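Local coordinates for rhamnosidase B (Bacillus sp., PDB 2OKX), which probably releases terminal alpha-L-rhamnose from rhamnosides by hydrolysis, as an inverting glycoside hydrolase of family 78, at residues Arg447-Pro458 and Pro518-Ser529. Sequence-based numbering, arbitrary orientation.
With CA (calcium ion), chain C.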
ATOM      1  N   ARG A 447       2.289 -11.413   5.846  1.00 13.77           N
ATOM      2  CA  ARG A 447       1.768 -10.766   7.042  1.00 15.55           C
ATOM      3  C   ARG A 447       2.034  -9.269   6.906  1.00 16.65           C
ATOM      4  O   ARG A 447       2.781  -8.837   6.025  1.00 15.69           O
ATOM      5  CB  ARG A 447       2.405 -11.333   8.320  1.00 16.16           C
ATOM      6  CG  ARG A 447       1.971 -12.776   8.628  1.00 17.26           C
ATOM      7  CD  ARG A 447       2.162 -13.145  10.095  1.00 19.33           C
ATOM      8  NE  ARG A 447       1.785 -14.532  10.385  1.00 18.69           N
ATOM      9  CZ  ARG A 447       0.540 -15.009  10.351  1.00 21.20           C
ATOM     10  NH1 ARG A 447      -0.481 -14.222  10.042  1.00 17.56           N
ATOM     11  NH2 ARG A 447       0.314 -16.287  10.632  1.00 19.74           N
ATOM     12  N   SER A 448       1.397  -8.475   7.755  1.00 15.71           N
ATOM     13  CA  SER A 448       1.561  -7.030   7.706  1.00 17.26           C
ATOM     14  C   SER A 448       1.642  -6.523   9.132  1.00 16.06           C
ATOM     15  O   SER A 448       0.748  -6.778   9.942  1.00 17.41           O
ATOM     16  CB  SER A 448       0.368  -6.391   6.986  1.00 17.03           C
ATOM     17  OG  SER A 448       0.452  -4.977   6.974  1.00 18.88           O
ATOM     18  N   GLY A 449       2.715  -5.811   9.449  1.00 15.69           N
ATOM     19  CA  GLY A 449       2.842  -5.312  10.801  1.00 14.59           C
ATOM     20  C   GLY A 449       4.207  -4.796  11.199  1.00 16.62           C
ATOM     21  O   GLY A 449       5.005  -4.362  10.361  1.00 17.43           O
ATOM     22  N   PHE A 450       4.475  -4.878  12.496  1.00 17.99           N
ATOM     23  CA  PHE A 450       5.710  -4.374  13.078  1.00 18.45           C
ATOM     24  C   PHE A 450       6.691  -5.457  13.500  1.00 19.97           C
ATOM     25  O   PHE A 450       6.414  -6.261  14.399  1.00 20.01           O
ATOM     26  CB  PHE A 450       5.337  -3.485  14.264  1.00 18.27           C
ATOM     27  CG  PHE A 450       4.227  -2.516  13.948  1.00 18.83           C
ATOM     28  CD1 PHE A 450       4.460  -1.417  13.117  1.00 19.12           C
ATOM     29  CD2 PHE A 450       2.936  -2.739  14.414  1.00 19.90           C
ATOM     30  CE1 PHE A 450       3.419  -0.560  12.754  1.00 19.50           C
ATOM     31  CE2 PHE A 450       1.885  -1.885  14.055  1.00 19.21           C
ATOM     32  CZ  PHE A 450       2.130  -0.795  13.223  1.00 20.34           C
ATOM     33  N   ILE A 451       7.846  -5.464  12.842  1.00 18.24           N
ATOM     34  CA  ILE A 451       8.893  -6.434  13.124  1.00 19.54           C
ATOM     35  C   ILE A 451       9.492  -6.163  14.494  1.00 20.51           C
ATOM     36  O   ILE A 451       9.761  -5.013  14.851  1.00 19.34           O
ATOM     37  CB  ILE A 451      10.009  -6.353  12.064  1.00 18.31           C
ATOM     38  CG1 ILE A 451       9.445  -6.747  10.697  1.00 16.07           C
ATOM     39  CG2 ILE A 451      11.184  -7.246  12.461  1.00 17.43           C
ATOM     40  CD1 ILE A 451      10.379  -6.446   9.543  1.00 14.79           C
ATOM     41  N   GLY A 452       9.690  -7.230  15.259  1.00 20.96           N
ATOM     42  CA  GLY A 452      10.259  -7.091  16.585  1.00 21.48           C
ATOM     43  C   GLY A 452      11.240  -8.203  16.883  1.00 21.71           C
ATOM     44  O   GLY A 452      11.209  -9.265  16.259  1.00 20.45           O
ATOM     45  N   PHE A 453      12.130  -7.956  17.835  1.00 21.83           N
ATOM     46  CA  PHE A 453      13.102  -8.964  18.217  1.00 21.71           C
ATOM     47  C   PHE A 453      13.704  -8.644  19.577  1.00 21.98           C
ATOM     48  O   PHE A 453      13.530  -7.549  20.111  1.00 21.59           O
ATOM     49  CB  PHE A 453      14.227  -9.063  17.179  1.00 21.74           C
ATOM     50  CG  PHE A 453      15.069  -7.815  17.067  1.00 23.86           C
ATOM     51  CD1 PHE A 453      14.796  -6.859  16.097  1.00 25.02           C
ATOM     52  CD2 PHE A 453      16.135  -7.596  17.940  1.00 26.01           C
ATOM     53  CE1 PHE A 453      15.573  -5.700  15.992  1.00 26.75           C
ATOM     54  CE2 PHE A 453      16.918  -6.440  17.846  1.00 25.30           C
ATOM     55  CZ  PHE A 453      16.636  -5.492  16.870  1.00 25.62           C
ATOM     56  N   GLU A 454      14.391  -9.632  20.131  1.00 22.22           N
ATOM     57  CA  GLU A 454      15.079  -9.501  21.405  1.00 23.82           C
ATOM     58  C   GLU A 454      16.339 -10.324  21.228  1.00 22.98           C
ATOM     59  O   GLU A 454      16.287 -11.449  20.726  1.00 21.51           O
ATOM     60  CB  GLU A 454      14.245 -10.056  22.561  1.00 26.87           C
ATOM     61  CG  GLU A 454      14.981 -10.013  23.894  1.00 31.60           C
ATOM     62  CD  GLU A 454      14.103 -10.381  25.071  1.00 34.18           C
ATOM     63  OE1 GLU A 454      14.647 -10.565  26.176  1.00 35.56           O
ATOM     64  OE2 GLU A 454      12.870 -10.481  24.897  1.00 38.70           O
ATOM     65  N   LEU A 455      17.474  -9.762  21.620  1.00 22.60           N
ATOM     66  CA  LEU A 455      18.732 -10.467  21.456  1.00 22.71           C
ATOM     67  C   LEU A 455      19.832  -9.925  22.361  1.00 23.39           C
ATOM     68  O   LEU A 455      19.671  -8.892  23.009  1.00 24.74           O
ATOM     69  CB  LEU A 455      19.184 -10.358  19.992  1.00 23.19           C
ATOM     70  CG  LEU A 455      19.343  -8.937  19.421  1.00 24.88           C
ATOM     71  CD1 LEU A 455      20.609  -8.283  19.972  1.00 25.03           C
ATOM     72  CD2 LEU A 455      19.421  -8.999  17.897  1.00 23.01           C
ATOM     73  N   GLU A 456      20.943 -10.650  22.395  1.00 24.53           N
ATOM     74  CA  GLU A 456      22.121 -10.257  23.162  1.00 24.89           C
ATOM     75  C   GLU A 456      23.224 -10.195  22.122  1.00 24.59           C
ATOM     76  O   GLU A 456      23.364 -11.116  21.323  1.00 24.22           O
ATOM     77  CB  GLU A 456      22.498 -11.312  24.202  1.00 25.36           C
ATOM     78  CG  GLU A 456      21.460 -11.568  25.264  1.00 27.21           C
ATOM     79  CD  GLU A 456      21.927 -12.596  26.273  1.00 29.72           C
ATOM     80  OE1 GLU A 456      21.119 -13.464  26.654  1.00 30.60           O
ATOM     81  OE2 GLU A 456      23.102 -12.534  26.690  1.00 29.98           O
ATOM     82  N   ALA A 457      24.000  -9.119  22.120  1.00 24.49           N
ATOM     83  CA  ALA A 457      25.078  -9.001  21.151  1.00 25.02           C
ATOM     84  C   ALA A 457      26.102  -7.966  21.579  1.00 24.91           C
ATOM     85  O   ALA A 457      25.828  -7.120  22.429  1.00 25.87           O
ATOM     86  CB  ALA A 457      24.514  -8.628  19.782  1.00 23.37           C
ATOM     87  N   PRO A 458      27.306  -8.034  21.001  1.00 25.94           N
ATOM     88  CA  PRO A 458      28.366  -7.077  21.334  1.00 27.35           C
ATOM     89  C   PRO A 458      27.930  -5.706  20.819  1.00 28.57           C
ATOM     90  O   PRO A 458      27.130  -5.615  19.882  1.00 27.67           O
ATOM     91  CB  PRO A 458      29.569  -7.609  20.557  1.00 27.36           C
ATOM     92  CG  PRO A 458      29.295  -9.076  20.444  1.00 28.05           C
ATOM     93  CD  PRO A 458      27.823  -9.118  20.148  1.00 26.64           C
ATOM     94  N   PRO A 518      29.613 -14.230  19.583  1.00 32.96           N
ATOM     95  CA  PRO A 518      28.335 -14.755  19.098  1.00 30.81           C
ATOM     96  C   PRO A 518      27.117 -13.959  19.542  1.00 29.53           C
ATOM     97  O   PRO A 518      27.084 -13.392  20.636  1.00 29.37           O
ATOM     98  CB  PRO A 518      28.326 -16.191  19.627  1.00 32.73           C
ATOM     99  CG  PRO A 518      29.171 -16.116  20.856  1.00 34.14           C
ATOM    100  CD  PRO A 518      30.309 -15.227  20.416  1.00 32.99           C
ATOM    101  N   VAL A 519      26.119 -13.912  18.669  1.00 26.93           N
ATOM    102  CA  VAL A 519      24.877 -13.214  18.953  1.00 24.28           C
ATOM    103  C   VAL A 519      23.834 -14.251  19.363  1.00 23.69           C
ATOM    104  O   VAL A 519      23.717 -15.302  18.738  1.00 23.19           O
ATOM    105  CB  VAL A 519      24.366 -12.453  17.704  1.00 24.59           C
ATOM    106  CG1 VAL A 519      22.931 -11.969  17.930  1.00 23.18           C
ATOM    107  CG2 VAL A 519      25.278 -11.275  17.406  1.00 23.46           C
ATOM    108  N   LYS A 520      23.097 -13.962  20.428  1.00 23.41           N
ATOM    109  CA  LYS A 520      22.055 -14.867  20.891  1.00 24.91           C
ATOM    110  C   LYS A 520      20.710 -14.250  20.543  1.00 23.99           C
ATOM    111  O   LYS A 520      20.325 -13.222  21.100  1.00 26.01           O
ATOM    112  CB  LYS A 520      22.140 -15.075  22.403  1.00 25.64           C
ATOM    113  CG  LYS A 520      23.378 -15.814  22.861  1.00 27.09           C
ATOM    114  CD  LYS A 520      23.352 -16.017  24.364  1.00 30.35           C
ATOM    115  CE  LYS A 520      24.604 -16.728  24.845  1.00 33.30           C
ATOM    116  NZ  LYS A 520      24.580 -16.919  26.320  1.00 35.22           N
ATOM    117  N   LEU A 521      19.998 -14.875  19.616  1.00 23.36           N
ATOM    118  CA  LEU A 521      18.699 -14.365  19.212  1.00 22.54           C
ATOM    119  C   LEU A 521      17.628 -15.055  20.052  1.00 22.24           C
ATOM    120  O   LEU A 521      17.366 -16.248  19.886  1.00 22.19           O
ATOM    121  CB  LEU A 521      18.488 -14.620  17.715  1.00 22.41           C
ATOM    122  CG  LEU A 521      17.258 -14.022  17.021  1.00 24.82           C
ATOM    123  CD1 LEU A 521      17.101 -12.548  17.376  1.00 24.90           C
ATOM    124  CD2 LEU A 521      17.410 -14.193  15.513  1.00 23.51           C
ATOM    125  N   HIS A 522      17.035 -14.305  20.978  1.00 21.48           N
ATOM    126  CA  HIS A 522      15.996 -14.844  21.847  1.00 21.60           C
ATOM    127  C   HIS A 522      14.682 -15.010  21.105  1.00 22.27           C
ATOM    128  O   HIS A 522      13.930 -15.944  21.369  1.00 23.44           O
ATOM    129  CB  HIS A 522      15.802 -13.953  23.077  1.00 21.96           C
ATOM    130  CG  HIS A 522      16.890 -14.100  24.096  1.00 25.13           C
ATOM    131  ND1 HIS A 522      18.127 -13.510  23.955  1.00 29.51           N
ATOM    132  CD2 HIS A 522      16.945 -14.821  25.240  1.00 26.06           C
ATOM    133  CE1 HIS A 522      18.899 -13.863  24.968  1.00 27.74           C
ATOM    134  NE2 HIS A 522      18.206 -14.658  25.762  1.00 29.43           N
ATOM    135  N   GLU A 523      14.403 -14.093  20.187  1.00 20.02           N
ATOM    136  CA  GLU A 523      13.195 -14.169  19.377  1.00 22.70           C
ATOM    137  C   GLU A 523      13.124 -13.109  18.290  1.00 22.66           C
ATOM    138  O   GLU A 523      13.607 -11.986  18.457  1.00 22.16           O
ATOM    139  CB  GLU A 523      11.935 -14.085  20.243  1.00 22.46           C
ATOM    140  CG  GLU A 523      11.818 -12.847  21.109  1.00 26.20           C
ATOM    141  CD  GLU A 523      10.536 -12.846  21.923  1.00 27.97           C
ATOM    142  OE1 GLU A 523      10.191 -13.910  22.474  1.00 32.14           O
ATOM    143  OE2 GLU A 523       9.873 -11.791  22.019  1.00 26.80           O
ATOM    144  N   ILE A 524      12.543 -13.503  17.163  1.00 21.36           N
ATOM    145  CA  ILE A 524      12.330 -12.627  16.022  1.00 20.84           C
ATOM    146  C   ILE A 524      10.869 -12.926  15.696  1.00 21.09           C
ATOM    147  O   ILE A 524      10.462 -14.091  15.651  1.00 19.33           O
ATOM    148  CB  ILE A 524      13.277 -12.978  14.835  1.00 22.00           C
ATOM    149  CG1 ILE A 524      12.941 -12.117  13.613  1.00 25.13           C
ATOM    150  CG2 ILE A 524      13.180 -14.445  14.489  1.00 23.40           C
ATOM    151  CD1 ILE A 524      13.153 -10.623  13.816  1.00 26.30           C
ATOM    152  N   TYR A 525      10.074 -11.883  15.507  1.00 19.20           N
ATOM    153  CA  TYR A 525       8.651 -12.073  15.253  1.00 18.36           C
ATOM    154  C   TYR A 525       8.056 -10.835  14.609  1.00 18.37           C
ATOM    155  O   TYR A 525       8.763  -9.871  14.316  1.00 18.29           O
ATOM    156  CB  TYR A 525       7.936 -12.304  16.583  1.00 19.15           C
ATOM    157  CG  TYR A 525       8.174 -11.169  17.562  1.00 20.84           C
ATOM    158  CD1 TYR A 525       9.274 -11.178  18.423  1.00 20.93           C
ATOM    159  CD2 TYR A 525       7.344 -10.047  17.569  1.00 19.91           C
ATOM    160  CE1 TYR A 525       9.543 -10.091  19.265  1.00 19.72           C
ATOM    161  CE2 TYR A 525       7.603  -8.962  18.398  1.00 20.38           C
ATOM    162  CZ  TYR A 525       8.704  -8.989  19.243  1.00 21.20           C
ATOM    163  OH  TYR A 525       8.962  -7.903  20.048  1.00 21.61           O
ATOM    164  N   ILE A 526       6.747 -10.867  14.394  1.00 17.74           N
ATOM    165  CA  ILE A 526       6.058  -9.718  13.835  1.00 17.32           C
ATOM    166  C   ILE A 526       4.811  -9.458  14.657  1.00 17.08           C
ATOM    167  O   ILE A 526       4.153 -10.395  15.112  1.00 16.84           O
ATOM    168  CB  ILE A 526       5.643  -9.928  12.350  1.00 17.25           C
ATOM    169  CG1 ILE A 526       5.105  -8.609  11.786  1.00 15.59           C
ATOM    170  CG2 ILE A 526       4.566 -11.028  12.233  1.00 15.66           C
ATOM    171  CD1 ILE A 526       4.821  -8.621  10.288  1.00 14.07           C
ATOM    172  N   ARG A 527       4.514  -8.188  14.900  1.00 17.16           N
ATOM    173  CA  ARG A 527       3.299  -7.852  15.617  1.00 18.64           C
ATOM    174  C   ARG A 527       2.354  -7.482  14.488  1.00 18.87           C
ATOM    175  O   ARG A 527       2.387  -6.362  13.968  1.00 19.58           O
ATOM    176  CB  ARG A 527       3.526  -6.673  16.577  1.00 19.07           C
ATOM    177  CG  ARG A 527       4.495  -7.004  17.718  1.00 20.55           C
ATOM    178  CD  ARG A 527       4.666  -5.846  18.703  1.00 19.34           C
ATOM    179  NE  ARG A 527       3.442  -5.591  19.456  1.00 19.97           N
ATOM    180  CZ  ARG A 527       3.026  -6.317  20.490  1.00 19.81           C
ATOM    181  NH1 ARG A 527       3.738  -7.353  20.919  1.00 19.25           N
ATOM    182  NH2 ARG A 527       1.881  -6.016  21.085  1.00 21.21           N
ATOM    183  N   GLN A 528       1.546  -8.449  14.068  1.00 19.94           N
ATOM    184  CA  GLN A 528       0.603  -8.221  12.980  1.00 17.66           C
ATOM    185  C   GLN A 528      -0.434  -7.204  13.409  1.00 17.56           C
ATOM    186  O   GLN A 528      -0.883  -7.212  14.555  1.00 17.68           O
ATOM    187  CB  GLN A 528      -0.078  -9.533  12.569  1.00 17.52           C
ATOM    188  CG  GLN A 528      -1.095  -9.367  11.445  1.00 18.93           C
ATOM    189  CD  GLN A 528      -1.451 -10.687  10.794  1.00 20.62           C
ATOM    190  OE1 GLN A 528      -0.628 -11.296  10.113  1.00 19.91           O
ATOM    191  NE2 GLN A 528      -2.675 -11.143  11.013  1.00 21.25           N
ATOM    192  N   SER A 529      -0.814  -6.331  12.484  1.00 17.53           N
ATOM    193  CA  SER A 529      -1.786  -5.286  12.778  1.00 18.14           C
ATOM    194  C   SER A 529      -2.752  -5.056  11.624  1.00 17.40           C
ATOM    195  O   SER A 529      -2.334  -4.719  10.520  1.00 17.90           O
ATOM    196  CB  SER A 529      -1.054  -3.975  13.091  1.00 19.10           C
ATOM    197  OG  SER A 529      -1.973  -2.904  13.242  1.00 19.38           O
TER
HETATM  198 CA    CA C4001      13.085 -16.983  23.591  1.00 29.29          CA
HETATM  199  O   HOH W   1      -3.746 -13.885  10.490  1.00 23.37           O
HETATM  200  O   HOH W   2      11.120  -7.726  21.665  1.00 31.47           O
HETATM  201  O   HOH W   3      10.883  -9.722  23.360  1.00 31.57           O
HETATM  202  O   HOH W   4      24.545 -14.575  27.518  1.00 43.78           O
HETATM  203  O   HOH W   5      11.013 -16.812  22.554  1.00 25.56           O
HETATM  204  O   HOH W   6      15.220 -17.039  24.688  1.00 26.07           O
HETATM  205  O   HOH W   7      13.759 -18.557  22.033  1.00 20.01           O
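E454 O accepts from H522 N (3.0 Å) and, more loosely, from E523 N (3.3 Å), and so marks a classic beta bulge in an otherwise regular antiparallel ladder between 450-457 and 520-528. The bulge shifts the register by one residue, and H522, one of its two residues, gives its backbone O to the calcium ion at 2.6 Å, together with V423 O and three waters. The carboxylates of E454 and E523 share a bridging water; their like charges are probably offset by salt bridges to R494 and K202. Two residues along, the Y525 ring presents one face to G452 in a CH-pi contact, G452 CA 3.9 Å from the ring centroid. With CG set between the backbone N and the carbonyl carbon (chi1 56°), the ring folds back over the partner strand, and K202 adds a cation-pi contact. On the other face I524 CD1 packs against F453 CB (3.9 Å) and I451, while L521 CD1 meets L455 CB. Past the corner at G449, R447 NH1 donates to Q528 OE1 (2.9 Å), guanidinium and amide planes 50° apart. Both segments belong to the concanavalin-like domain. Strand 450-457 pairs on its other edge with 493-498, strands 201-203 and 427-428 also pair with 520-528, and the aliphatic face rests on strand 507-513 through L508 and L510.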